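PDB 6VSU: arginase 1, mitochondrial from Arabidopsis thaliana, which hydrolyses L-arginine to urea and L-ornithine, and agmatine to urea and putrescine, as a manganese-dependent homohexamer. Local coordinates for residues 32-37 / 129-134; 54-59 / 178-183; 243-248 / 287-292; 257-262 / 297-302. All blocks are in the same frame, centred on the assembly; numbering follows the deposited sequence.

Overall arrangement
From the N terminus, interaction 1 joins the end of helix 7-37 to the start of strand 131-136, closing a loop of 91 residues. Before it closes, residues 54-59 open interaction 2, which ends at 178-183, so the two contacts cross. Interaction 3 then pairs the neighbouring strands 244-249 and 285-291, and interaction 4, tying together the loops that follow those strands, crosses it in turn. No contact nests inside another. Interactions 1 and 3 reach the same parallel sheet on adjacent strands. Interactions 2, 3 and 4 converge on one sodium ion through Leu58, Glu292 and Ser262, and His180 of interaction 2 meets Glu292 of interaction 3 beside the ornithine pocket.

Interaction 1. Residues 32-37 / 129-134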
loop_
_atom_site.group_PDB
_atom_site.type_symbol
_atom_site.label_atom_id
_atom_site.label_comp_id
_atom_site.label_asym_id
_atom_site.label_seq_id
_atom_site.Cartn_x
_atom_site.Cartn_y
_atom_site.Cartn_z
ATOM N N GLU E 32 41.722 -10.792 -8.448
ATOM C CA GLU E 32 42.394 -11.261 -9.681
ATOM C C GLU E 32 41.756 -10.592 -10.890
ATOM O O GLU E 32 42.493 -10.071 -11.737
ATOM C CB GLU E 32 42.358 -12.782 -9.788
ATOM C CG GLU E 32 43.188 -13.438 -8.715
ATOM C CD GLU E 32 43.103 -14.948 -8.771
ATOM O OE1 GLU E 32 43.918 -15.590 -8.106
ATOM O OE2 GLU E 32 42.188 -15.467 -9.494
ATOM N N LEU E 33 40.443 -10.524 -10.957
ATOM C CA LEU E 33 39.805 -9.800 -12.080
ATOM C C LEU E 33 40.280 -8.344 -12.119
ATOM O O LEU E 33 40.707 -7.858 -13.185
ATOM C CB LEU E 33 38.297 -9.906 -11.927
ATOM C CG LEU E 33 37.436 -9.132 -12.926
ATOM C CD1 LEU E 33 37.796 -9.450 -14.378
ATOM C CD2 LEU E 33 35.962 -9.492 -12.669
ATOM N N VAL E 34 40.213 -7.647 -10.998
ATOM C CA VAL E 34 40.619 -6.218 -10.976
ATOM C C VAL E 34 42.064 -6.091 -11.436
ATOM O O VAL E 34 42.340 -5.182 -12.223
ATOM C CB VAL E 34 40.425 -5.581 -9.605
ATOM C CG1 VAL E 34 41.057 -4.206 -9.581
ATOM C CG2 VAL E 34 38.940 -5.502 -9.272
ATOM N N ARG E 35 42.942 -6.949 -10.935
ATOM C CA ARG E 35 44.388 -6.840 -11.218
ATOM C C ARG E 35 44.637 -7.168 -12.684
ATOM O O ARG E 35 45.564 -6.572 -13.256
ATOM C CB ARG E 35 45.215 -7.736 -10.284
ATOM C CG ARG E 35 45.278 -7.214 -8.852
ATOM C CD ARG E 35 46.269 -7.954 -7.969
ATOM N NE ARG E 35 45.943 -9.348 -7.723
ATOM C CZ ARG E 35 45.148 -9.806 -6.766
ATOM N NH1 ARG E 35 44.524 -9.005 -5.911
ATOM N NH2 ARG E 35 44.945 -11.097 -6.663
ATOM N N LEU E 36 43.900 -8.109 -13.262
ATOM C CA LEU E 36 44.144 -8.530 -14.662
ATOM C C LEU E 36 43.744 -7.390 -15.581
ATOM O O LEU E 36 44.419 -7.206 -16.568
ATOM C CB LEU E 36 43.404 -9.837 -14.964
ATOM C CG LEU E 36 43.393 -10.266 -16.425
ATOM C CD1 LEU E 36 43.452 -11.754 -16.564
ATOM C CD2 LEU E 36 42.126 -9.753 -17.107
ATOM N N LEU E 37 42.725 -6.606 -15.229
ATOM C CA LEU E 37 42.309 -5.438 -16.035
ATOM C C LEU E 37 43.366 -4.325 -15.926
ATOM O O LEU E 37 43.596 -3.642 -16.937
ATOM C CB LEU E 37 40.914 -4.985 -15.607
ATOM C CG LEU E 37 39.777 -5.900 -16.040
ATOM C CD1 LEU E 37 38.491 -5.500 -15.364
ATOM C CD2 LEU E 37 39.600 -5.935 -17.557
ATOM N N GLU E 129 44.453 -6.782 -2.837
ATOM C CA GLU E 129 44.820 -5.481 -3.448
ATOM C C GLU E 129 44.205 -5.409 -4.849
ATOM O O GLU E 129 44.322 -6.389 -5.579
ATOM C CB GLU E 129 46.343 -5.424 -3.554
ATOM C CG GLU E 129 46.903 -4.024 -3.638
ATOM C CD GLU E 129 47.048 -3.330 -2.297
ATOM O OE1 GLU E 129 47.642 -3.933 -1.381
ATOM O OE2 GLU E 129 46.569 -2.189 -2.179
ATOM N N PRO E 130 43.617 -4.278 -5.297
ATOM C CA PRO E 130 43.400 -3.090 -4.479
ATOM C C PRO E 130 41.971 -2.840 -3.990
ATOM O O PRO E 130 41.487 -1.685 -4.045
ATOM C CB PRO E 130 43.740 -1.999 -5.504
ATOM C CG PRO E 130 43.043 -2.523 -6.737
ATOM C CD PRO E 130 43.208 -4.033 -6.682
ATOM N N LEU E 131 41.314 -3.885 -3.524
ATOM C CA LEU E 131 39.928 -3.758 -3.096
ATOM C C LEU E 131 39.893 -2.921 -1.807
ATOM O O LEU E 131 40.743 -3.113 -0.924
ATOM C CB LEU E 131 39.307 -5.136 -2.859
ATOM C CG LEU E 131 39.350 -6.141 -3.999
ATOM C CD1 LEU E 131 38.604 -7.403 -3.576
ATOM C CD2 LEU E 131 38.818 -5.629 -5.322
ATOM N N ARG E 132 38.836 -2.130 -1.688
ATOM C CA ARG E 132 38.470 -1.369 -0.486
ATOM C C ARG E 132 37.013 -1.674 -0.169
ATOM O O ARG E 132 36.169 -1.699 -1.037
ATOM C CB ARG E 132 38.695 0.113 -0.768
ATOM C CG ARG E 132 40.128 0.440 -1.158
ATOM C CD ARG E 132 40.449 1.916 -0.874
ATOM N NE ARG E 132 41.838 2.239 -1.118
ATOM C CZ ARG E 132 42.411 3.393 -0.826
ATOM N NH1 ARG E 132 41.751 4.373 -0.218
ATOM N NH2 ARG E 132 43.656 3.581 -1.190
ATOM N N PRO E 133 36.662 -1.956 1.092
ATOM C CA PRO E 133 35.362 -2.526 1.392
ATOM C C PRO E 133 34.314 -1.416 1.482
ATOM O O PRO E 133 34.526 -0.419 2.163
ATOM C CB PRO E 133 35.560 -3.169 2.768
ATOM C CG PRO E 133 36.516 -2.179 3.424
ATOM C CD PRO E 133 37.484 -1.825 2.303
ATOM N N LEU E 134 33.155 -1.693 0.917
ATOM C CA LEU E 134 31.957 -0.855 1.098
ATOM C C LEU E 134 30.881 -1.804 1.627
ATOM O O LEU E 134 30.500 -2.712 0.900
ATOM C CB LEU E 134 31.599 -0.241 -0.252
ATOM C CG LEU E 134 30.561 0.893 -0.168
ATOM C CD1 LEU E 134 30.327 1.508 -1.557
ATOM C CD2 LEU E 134 29.264 0.407 0.485
#
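Arg35 NH1 donates to the carbonyl oxygen of Glu129 at 2.6 Å, joining the last turns of the long N-terminal helix 7-37 to the loop that leads into strand 131-136 of the central parallel sheet. This is a helix-to-sheet contact on the flank of the alpha/beta arginase fold, away from the metal and ornithine sites. The bond is fairly straight, at 155° about the hydrogen, and it uses the plane of both partners: Glu129 O lies almost within the guanidinium plane, and the donor lies in the carbonyl plane. A bend at chi3 (-65°) in the arginine chain turns the group back, so that the backbone nitrogen of Glu32 sits 3.6 Å above one of its faces, displaced toward the rim. The other terminal nitrogen, NH2, forms a salt bridge with Glu128, so two consecutive residues of the loop hold the guanidinium and probably limit its rotation.

Beside this polar grip lies an apolar one. Val34 directs its two methyl groups to different partners: CG1, anti to the backbone N (chi1 171°), meets Pro130 CD at 3.6 Å, while CG2 packs against Leu131 CD2 at 4.0 Å. The peptide bond before Pro130 is cis, and both ring atoms CG and CD are presented to the valine. Ser43 of strand 43-48 also touches both Val34 and Pro130, and Val125 of helix 111-126 packs on Leu131. On the polar side, the aliphatic part of the arginine follows the same carbonyl, with Arg35 CG and CD each 3.5 Å from Glu129 O.

Interaction 2. Residues 54-59 / 178-183. With NA (sodium ion), chain B; ORN (L-ornithine), chain C.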
loop_
_atom_site.group_PDB
_atom_site.type_symbol
_atom_site.label_atom_id
_atom_site.label_comp_id
_atom_site.label_asym_id
_atom_site.label_seq_id
_atom_site.Cartn_x
_atom_site.Cartn_y
_atom_site.Cartn_z
ATOM N N ASN E 54 20.645 -6.444 16.623
ATOM C CA ASN E 54 21.151 -5.391 17.551
ATOM C C ASN E 54 20.266 -4.134 17.489
ATOM O O ASN E 54 20.569 -3.183 18.255
ATOM C CB ASN E 54 22.616 -5.112 17.258
ATOM C CG ASN E 54 23.464 -6.254 17.748
ATOM O OD1 ASN E 54 23.178 -6.801 18.823
ATOM N ND2 ASN E 54 24.450 -6.645 16.963
ATOM N N SER E 55 19.218 -4.150 16.644
ATOM C CA SER E 55 18.206 -3.084 16.474
ATOM C C SER E 55 17.365 -2.981 17.741
ATOM O O SER E 55 17.105 -3.956 18.354
ATOM C CB SER E 55 17.328 -3.359 15.259
ATOM O OG SER E 55 18.111 -3.396 14.094
ATOM N N SER E 56 16.916 -1.803 18.077
ATOM C CA SER E 56 16.117 -1.558 19.304
ATOM C C SER E 56 14.632 -1.565 18.968
ATOM O O SER E 56 13.886 -1.610 19.886
ATOM C CB SER E 56 16.496 -0.233 19.948
ATOM O OG SER E 56 16.424 0.833 18.983
ATOM N N PHE E 57 14.223 -1.512 17.707
ATOM C CA PHE E 57 12.785 -1.389 17.369
ATOM C C PHE E 57 12.366 -2.441 16.323
ATOM O O PHE E 57 11.332 -3.058 16.525
ATOM C CB PHE E 57 12.443 0.046 16.961
ATOM C CG PHE E 57 10.963 0.346 16.811
ATOM C CD1 PHE E 57 10.120 0.343 17.908
ATOM C CD2 PHE E 57 10.413 0.620 15.569
ATOM C CE1 PHE E 57 8.757 0.608 17.789
ATOM C CE2 PHE E 57 9.049 0.853 15.437
ATOM C CZ PHE E 57 8.228 0.858 16.546
ATOM N N LEU E 58 13.026 -2.518 15.183
ATOM C CA LEU E 58 12.659 -3.450 14.086
ATOM C C LEU E 58 13.967 -4.004 13.533
ATOM O O LEU E 58 14.958 -3.188 13.425
ATOM C CB LEU E 58 11.857 -2.694 13.003
ATOM C CG LEU E 58 10.440 -2.283 13.390
ATOM C CD1 LEU E 58 9.800 -1.367 12.346
ATOM C CD2 LEU E 58 9.545 -3.506 13.645
ATOM N N GLN E 59 13.968 -5.269 13.139
ATOM C CA GLN E 59 15.170 -6.001 12.672
ATOM C C GLN E 59 15.244 -6.101 11.141
ATOM O O GLN E 59 16.168 -6.792 10.628
ATOM C CB GLN E 59 15.146 -7.395 13.294
ATOM C CG GLN E 59 15.312 -7.410 14.812
ATOM C CD GLN E 59 15.516 -8.782 15.436
ATOM O OE1 GLN E 59 16.230 -9.656 14.915
ATOM N NE2 GLN E 59 14.908 -8.954 16.601
ATOM N N TYR E 178 26.602 -4.215 21.992
ATOM C CA TYR E 178 26.590 -4.253 20.507
ATOM C C TYR E 178 25.275 -3.618 19.946
ATOM O O TYR E 178 24.989 -3.759 18.764
ATOM C CB TYR E 178 26.763 -5.708 20.074
ATOM C CG TYR E 178 28.142 -6.259 20.312
ATOM C CD1 TYR E 178 29.267 -5.671 19.735
ATOM C CD2 TYR E 178 28.331 -7.355 21.123
ATOM C CE1 TYR E 178 30.542 -6.159 19.939
ATOM C CE2 TYR E 178 29.594 -7.887 21.305
ATOM C CZ TYR E 178 30.704 -7.287 20.716
ATOM O OH TYR E 178 31.955 -7.788 20.940
ATOM N N SER E 179 24.481 -2.930 20.764
ATOM C CA SER E 179 23.295 -2.167 20.264
ATOM C C SER E 179 23.678 -1.322 19.049
ATOM O O SER E 179 24.729 -0.708 19.060
ATOM C CB SER E 179 22.697 -1.253 21.332
ATOM O OG SER E 179 21.720 -0.418 20.761
ATOM N N HIS E 180 22.788 -1.189 18.087
ATOM C CA HIS E 180 22.998 -0.280 16.953
ATOM C C HIS E 180 23.106 1.155 17.463
ATOM O O HIS E 180 23.598 1.951 16.709
ATOM C CB HIS E 180 21.919 -0.467 15.889
ATOM C CG HIS E 180 20.530 -0.030 16.224
ATOM N ND1 HIS E 180 19.610 0.246 15.236
ATOM C CD2 HIS E 180 19.889 0.149 17.391
ATOM C CE1 HIS E 180 18.447 0.551 15.803
ATOM N NE2 HIS E 180 18.582 0.505 17.107
ATOM N N ALA E 181 22.651 1.479 18.674
ATOM C CA ALA E 181 22.713 2.854 19.197
ATOM C C ALA E 181 23.981 3.069 20.065
ATOM O O ALA E 181 24.117 4.124 20.714
ATOM C CB ALA E 181 21.437 3.109 19.970
ATOM N N SER E 182 24.897 2.102 20.077
ATOM C CA SER E 182 26.160 2.195 20.862
ATOM C C SER E 182 27.401 2.019 19.973
ATOM O O SER E 182 28.516 2.021 20.511
ATOM C CB SER E 182 26.109 1.173 21.962
ATOM O OG SER E 182 25.174 1.547 22.951
ATOM N N SER E 183 27.269 1.854 18.662
ATOM C CA SER E 183 28.432 1.368 17.887
ATOM C C SER E 183 29.530 2.450 17.829
ATOM O O SER E 183 30.748 2.071 17.795
ATOM C CB SER E 183 28.058 0.844 16.562
ATOM O OG SER E 183 27.169 1.712 15.993
HETATM NA NA NA B . 16.743 -1.072 12.778
HETATM N N ORN C . 15.328 5.243 20.424
HETATM C CA ORN C . 16.743 5.160 19.986
HETATM C CB ORN C . 16.812 5.056 18.464
HETATM C CG ORN C . 18.124 4.516 17.925
HETATM C CD ORN C . 18.131 4.415 16.411
HETATM N NE ORN C . 19.454 4.320 15.797
HETATM C C ORN C . 17.512 6.398 20.465
HETATM O O ORN C . 17.035 7.050 21.394
HETATM O OXT ORN C . 18.567 6.652 19.888
HETATM O O HOH W 1 19.591 -2.069 20.384
HETATM O O HOH W 2 15.287 -0.614 15.182
#
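The imidazole of His180 lies flat against the backbone of Ser55, whose CA stands 3.6 Å from the ring centroid and only 5° off the ring normal, a CH-pi contact over the face. Ser56 comes instead at the edge: its OG lies near the ring plane, 2.9 Å from His180 NE2 and hydrogen-bonded to it. Over the opposite face, displaced toward the rim, is the side-chain amine of bound ornithine, with ORN NE 3.9 Å from His180 CE1. A chi1 of 69° sets CG between the backbone N and the carbonyl carbon and carries the ring toward residues 55-56. Two loops meet here at the C-terminal edge of the arginase sheet, and His180 belongs to the ornithine pocket, while Ser56 is an ornithine-binding residue. His180 ND1 is hydrogen-bonded to Glu292, so both ring nitrogens have partners. With an alanine here, Ser56 OG and Glu292 would probably lose their shared mate, and the wall between Ser55 and the ornithine amine would open.

The backbone is fastened alongside. His180 N donates to Asn54 O at 3.0 Å, approaching from above the carbonyl plane, and the same oxygen receives a water bonded to Ser179 OG. Ser179 OG also accepts from Ala181 N, making an ST turn. On the other loop, Leu58 O binds the sodium ion at 2.8 Å.

Interaction 3. Residues 243-248 / 287-292; sequences GVYISI and GADVVE. With NA (sodium ion), chain B.
Tyr245 CG stands anti to its backbone nitrogen (chi1 -174°), and Asp289 CG is tucked between N and the carbonyl carbon (chi1 64°), which brings the phenol and the carboxylate together across neighbouring strands. The side chains cross at about a right angle, and Tyr245 OH donates to Asp289 OD2 at 2.5 Å, reaching it on the anti side. Ser247, on the same face of the sheet, donates from OG to Asp289 OD1 at 2.7 Å, on the syn side. Both hydroxyls are tilted out of the carboxylate plane, the tyrosine's more than the serine's. Each oxygen of the buried carboxylate therefore has its own hydroxyl, and OD2 has a second in Ser143. Ser247 OG is also hydrogen-bonded to NE2 of His140, a residue that binds manganese, which places Ser247 in the second shell of the metal site, with Asp289 behind it, probably steadying the serine.

The ring of Tyr245 lies with one face over Ala288 CA, and Gly287 suits it, since a CB there would come about 3.3 Å from Tyr245 CD2. Replacing the tyrosine by a phenylalanine would probably leave Asp289 OD2 with one donor fewer.

Beneath the side chains runs a regular parallel pairing, the axes 5° apart, with Ile246 and Ile248 each donating to one residue and accepting from another. The strands belong to a beta-alpha-beta unit with helix 271-280. Helix 143-154 covers Tyr245 on one face, and helix 303-319 packs against Ile246, Ala288 and Val290 on the other. Within the sheet, strand 131-136 flanks 285-291 and strand 158-163 flanks 244-249.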
loop_
_atom_site.group_PDB
_atom_site.type_symbol
_atom_site.label_atom_id
_atom_site.label_comp_id
_atom_site.label_asym_id
_atom_site.label_seq_id
_atom_site.Cartn_x
_atom_site.Cartn_y
_atom_site.Cartn_z
ATOM N N GLY E 243 43.271 7.509 6.464
ATOM C CA GLY E 243 42.265 7.910 5.477
ATOM C C GLY E 243 40.944 8.150 6.146
ATOM O O GLY E 243 40.962 8.529 7.315
ATOM N N VAL E 244 39.864 8.068 5.365
ATOM C CA VAL E 244 38.522 8.458 5.839
ATOM C C VAL E 244 37.557 7.290 5.691
ATOM O O VAL E 244 37.556 6.617 4.625
ATOM C CB VAL E 244 38.042 9.678 5.080
ATOM C CG1 VAL E 244 36.664 10.044 5.584
ATOM C CG2 VAL E 244 39.030 10.840 5.131
ATOM N N TYR E 245 36.730 7.105 6.713
ATOM C CA TYR E 245 35.653 6.093 6.700
ATOM C C TYR E 245 34.325 6.852 6.670
ATOM O O TYR E 245 34.152 7.736 7.515
ATOM C CB TYR E 245 35.783 5.125 7.882
ATOM C CG TYR E 245 34.795 3.992 7.817
ATOM C CD1 TYR E 245 33.502 4.139 8.318
ATOM C CD2 TYR E 245 35.120 2.779 7.212
ATOM C CE1 TYR E 245 32.554 3.134 8.194
ATOM C CE2 TYR E 245 34.197 1.743 7.128
ATOM C CZ TYR E 245 32.905 1.927 7.608
ATOM O OH TYR E 245 31.970 0.923 7.584
ATOM N N ILE E 246 33.405 6.478 5.781
ATOM C CA ILE E 246 32.082 7.140 5.732
ATOM C C ILE E 246 31.006 6.130 6.140
ATOM O O ILE E 246 30.841 5.114 5.436
ATOM C CB ILE E 246 31.839 7.722 4.340
ATOM C CG1 ILE E 246 32.968 8.657 3.924
ATOM C CG2 ILE E 246 30.476 8.405 4.305
ATOM C CD1 ILE E 246 32.848 9.213 2.495
ATOM N N SER E 247 30.237 6.431 7.172
ATOM C CA SER E 247 29.096 5.584 7.591
ATOM C C SER E 247 27.812 6.356 7.320
ATOM O O SER E 247 27.603 7.446 7.912
ATOM C CB SER E 247 29.204 5.167 9.044
ATOM O OG SER E 247 28.056 4.436 9.448
ATOM N N ILE E 248 26.944 5.796 6.474
ATOM C CA ILE E 248 25.651 6.446 6.154
ATOM C C ILE E 248 24.567 5.585 6.731
ATOM O O ILE E 248 24.319 4.495 6.195
ATOM C CB ILE E 248 25.486 6.668 4.651
ATOM C CG1 ILE E 248 26.748 7.324 4.074
ATOM C CG2 ILE E 248 24.239 7.495 4.434
ATOM C CD1 ILE E 248 26.571 7.910 2.679
ATOM N N GLY E 287 37.137 3.157 3.328
ATOM C CA GLY E 287 35.983 2.270 3.441
ATOM C C GLY E 287 34.719 3.051 3.743
ATOM O O GLY E 287 34.816 4.251 4.109
ATOM N N ALA E 288 33.581 2.379 3.638
ATOM C CA ALA E 288 32.281 3.014 3.863
ATOM C C ALA E 288 31.251 1.950 4.237
ATOM O O ALA E 288 31.466 0.771 4.000
ATOM C CB ALA E 288 31.882 3.813 2.640
ATOM N N ASP E 289 30.126 2.389 4.777
ATOM C CA ASP E 289 28.968 1.497 4.956
ATOM C C ASP E 289 27.694 2.260 4.597
ATOM O O ASP E 289 27.658 3.512 4.698
ATOM C CB ASP E 289 28.992 0.806 6.316
ATOM C CG ASP E 289 28.875 1.711 7.514
ATOM O OD1 ASP E 289 27.918 2.509 7.556
ATOM O OD2 ASP E 289 29.704 1.511 8.483
ATOM N N VAL E 290 26.675 1.499 4.228
ATOM C CA VAL E 290 25.278 2.002 4.088
ATOM C C VAL E 290 24.365 1.085 4.876
ATOM O O VAL E 290 24.265 -0.101 4.512
ATOM C CB VAL E 290 24.857 2.095 2.624
ATOM C CG1 VAL E 290 23.409 2.552 2.527
ATOM C CG2 VAL E 290 25.776 3.047 1.898
ATOM N N VAL E 291 23.768 1.600 5.948
ATOM C CA VAL E 291 23.106 0.760 6.981
ATOM C C VAL E 291 21.688 1.304 7.216
ATOM O O VAL E 291 21.374 2.440 6.805
ATOM C CB VAL E 291 23.905 0.776 8.290
ATOM C CG1 VAL E 291 25.311 0.239 8.112
ATOM C CG2 VAL E 291 24.001 2.158 8.907
ATOM N N GLU E 292 20.887 0.470 7.867
ATOM C CA GLU E 292 19.566 0.798 8.457
ATOM C C GLU E 292 18.516 0.995 7.358
ATOM O O GLU E 292 17.407 1.478 7.703
ATOM C CB GLU E 292 19.702 1.990 9.396
ATOM C CG GLU E 292 20.512 1.604 10.636
ATOM C CD GLU E 292 19.820 0.732 11.668
ATOM O OE1 GLU E 292 18.557 0.574 11.529
ATOM O OE2 GLU E 292 20.510 0.270 12.665
HETATM NA NA NA B . 16.743 -1.072 12.778
HETATM O O HOH W 2 15.287 -0.614 15.182
#

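Interaction 4. Residues 257-262 / 297-302; sequences FAPGVS and RDTVDG. With NA (sodium ion), chain B.
Arg297 NH1 approaches Val261 O to 2.7 Å, yet the angle is too poor for a hydrogen bond, so this shortest polar approach between the loops is a close contact and not a directed bond. The arginine chain, bent at chi2 and chi3, instead lays its aliphatic part along the carbonyl, with Arg297 CB and CG each 3.5 Å from Val261 O. A water bonded to Ser262 O accepts only weakly from Arg297 NH2. Gly260 forms the centre of an inverse gamma turn, and its CA comes 3.8 Å from that of Asp298. A CB on Gly260 would probably crowd Asp298 CG, at about 3.3 Å, in keeping with a glycine at this point. Pro259 CG rests on Thr299 CG2 at 3.9 Å.

The loops follow strands 244-249 and 285-291, near the subunit boundaries: Arg297 NE makes a long, weak ion pair with Asp301 of a neighbouring subunit. Ser262 OG binds the sodium ion and is hydrogen-bonded to Asn294. Asp298 is held by Thr304 and Ala305 at the start of helix 303-319. The two loops are thus joined mainly by close fit of backbone and aliphatic side-chain atoms, while the side chains of Ser262 and Asp298 find their firmer polar partners outside them.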
loop_
_atom_site.group_PDB
_atom_site.type_symbol
_atom_site.label_atom_id
_atom_site.label_comp_id
_atom_site.label_asym_id
_atom_site.label_seq_id
_atom_site.Cartn_x
_atom_site.Cartn_y
_atom_site.Cartn_z
ATOM N N PHE E 257 12.266 11.112 1.837
ATOM C CA PHE E 257 13.192 10.571 0.816
ATOM C C PHE E 257 13.452 9.093 1.127
ATOM O O PHE E 257 13.640 8.314 0.180
ATOM C CB PHE E 257 14.504 11.367 0.709
ATOM C CG PHE E 257 14.326 12.869 0.511
ATOM C CD1 PHE E 257 14.179 13.398 -0.754
ATOM C CD2 PHE E 257 14.182 13.720 1.599
ATOM C CE1 PHE E 257 13.970 14.759 -0.927
ATOM C CE2 PHE E 257 13.895 15.063 1.437
ATOM C CZ PHE E 257 13.803 15.592 0.170
ATOM N N ALA E 258 13.376 8.695 2.393
ATOM C CA ALA E 258 13.826 7.370 2.865
ATOM C C ALA E 258 12.874 6.876 3.932
ATOM O O ALA E 258 13.196 6.904 5.138
ATOM C CB ALA E 258 15.242 7.412 3.342
ATOM N N PRO E 259 11.629 6.490 3.521
ATOM C CA PRO E 259 10.678 5.970 4.481
ATOM C C PRO E 259 11.097 4.591 5.003
ATOM O O PRO E 259 10.552 4.193 6.044
ATOM C CB PRO E 259 9.320 6.005 3.733
ATOM C CG PRO E 259 9.688 5.963 2.275
ATOM C CD PRO E 259 11.052 6.629 2.170
ATOM N N GLY E 260 11.904 3.823 4.230
ATOM C CA GLY E 260 12.259 2.434 4.534
ATOM C C GLY E 260 13.335 2.412 5.595
ATOM O O GLY E 260 14.527 2.028 5.282
ATOM N N VAL E 261 12.987 2.876 6.793
ATOM C CA VAL E 261 13.917 2.878 7.951
ATOM C C VAL E 261 13.109 2.417 9.168
ATOM O O VAL E 261 11.830 2.537 9.159
ATOM C CB VAL E 261 14.525 4.275 8.163
ATOM C CG1 VAL E 261 15.345 4.722 6.990
ATOM C CG2 VAL E 261 13.455 5.309 8.477
ATOM N N SER E 262 13.770 1.981 10.202
ATOM C CA SER E 262 13.087 1.569 11.444
ATOM C C SER E 262 12.763 2.806 12.287
ATOM O O SER E 262 11.935 2.724 13.185
ATOM C CB SER E 262 13.946 0.611 12.208
ATOM O OG SER E 262 14.256 -0.551 11.451
ATOM N N ARG E 297 9.826 -1.611 5.736
ATOM C CA ARG E 297 9.204 -0.287 5.947
ATOM C C ARG E 297 9.223 0.514 4.646
ATOM O O ARG E 297 8.754 1.647 4.666
ATOM C CB ARG E 297 9.912 0.462 7.085
ATOM C CG ARG E 297 9.663 -0.100 8.484
ATOM C CD ARG E 297 8.217 -0.108 8.944
ATOM N NE ARG E 297 7.914 0.554 10.229
ATOM C CZ ARG E 297 8.354 1.792 10.578
ATOM N NH1 ARG E 297 9.149 2.487 9.764
ATOM N NH2 ARG E 297 7.991 2.337 11.735
ATOM N N ASP E 298 9.707 -0.069 3.553
ATOM C CA ASP E 298 9.821 0.630 2.249
ATOM C C ASP E 298 8.435 0.701 1.547
ATOM O O ASP E 298 7.525 -0.001 1.933
ATOM C CB ASP E 298 10.802 -0.078 1.329
ATOM C CG ASP E 298 11.533 0.869 0.372
ATOM O OD1 ASP E 298 11.210 2.101 0.365
ATOM O OD2 ASP E 298 12.413 0.357 -0.396
ATOM N N THR E 299 8.337 1.527 0.530
ATOM C CA THR E 299 7.172 1.619 -0.363
ATOM C C THR E 299 7.086 0.323 -1.155
ATOM O O THR E 299 8.085 -0.434 -1.266
ATOM C CB THR E 299 7.312 2.822 -1.295
ATOM O OG1 THR E 299 8.332 2.476 -2.235
ATOM C CG2 THR E 299 7.685 4.076 -0.527
ATOM N N VAL E 300 5.919 0.075 -1.718
ATOM C CA VAL E 300 5.661 -1.144 -2.523
ATOM C C VAL E 300 6.591 -1.166 -3.733
ATOM O O VAL E 300 6.852 -2.220 -4.188
ATOM C CB VAL E 300 4.177 -1.272 -2.915
ATOM C CG1 VAL E 300 3.280 -1.333 -1.704
ATOM C CG2 VAL E 300 3.736 -0.170 -3.845
ATOM N N ASP E 301 7.117 -0.030 -4.176
ATOM C CA ASP E 301 8.004 -0.019 -5.372
ATOM C C ASP E 301 9.497 0.017 -5.004
ATOM O O ASP E 301 10.296 0.193 -5.872
ATOM C CB ASP E 301 7.557 1.015 -6.400
ATOM C CG ASP E 301 6.115 0.850 -6.841
ATOM O OD1 ASP E 301 5.793 -0.168 -7.389
ATOM O OD2 ASP E 301 5.349 1.751 -6.604
ATOM N N GLY E 302 9.828 -0.059 -3.733
ATOM C CA GLY E 302 11.239 -0.127 -3.311
ATOM C C GLY E 302 11.957 1.215 -3.447
ATOM O O GLY E 302 13.090 1.254 -3.832
HETATM NA NA NA B . 16.743 -1.072 12.778
HETATM O O HOH W 3 9.751 4.790 13.502
HETATM O O HOH W 2 15.287 -0.614 15.182
#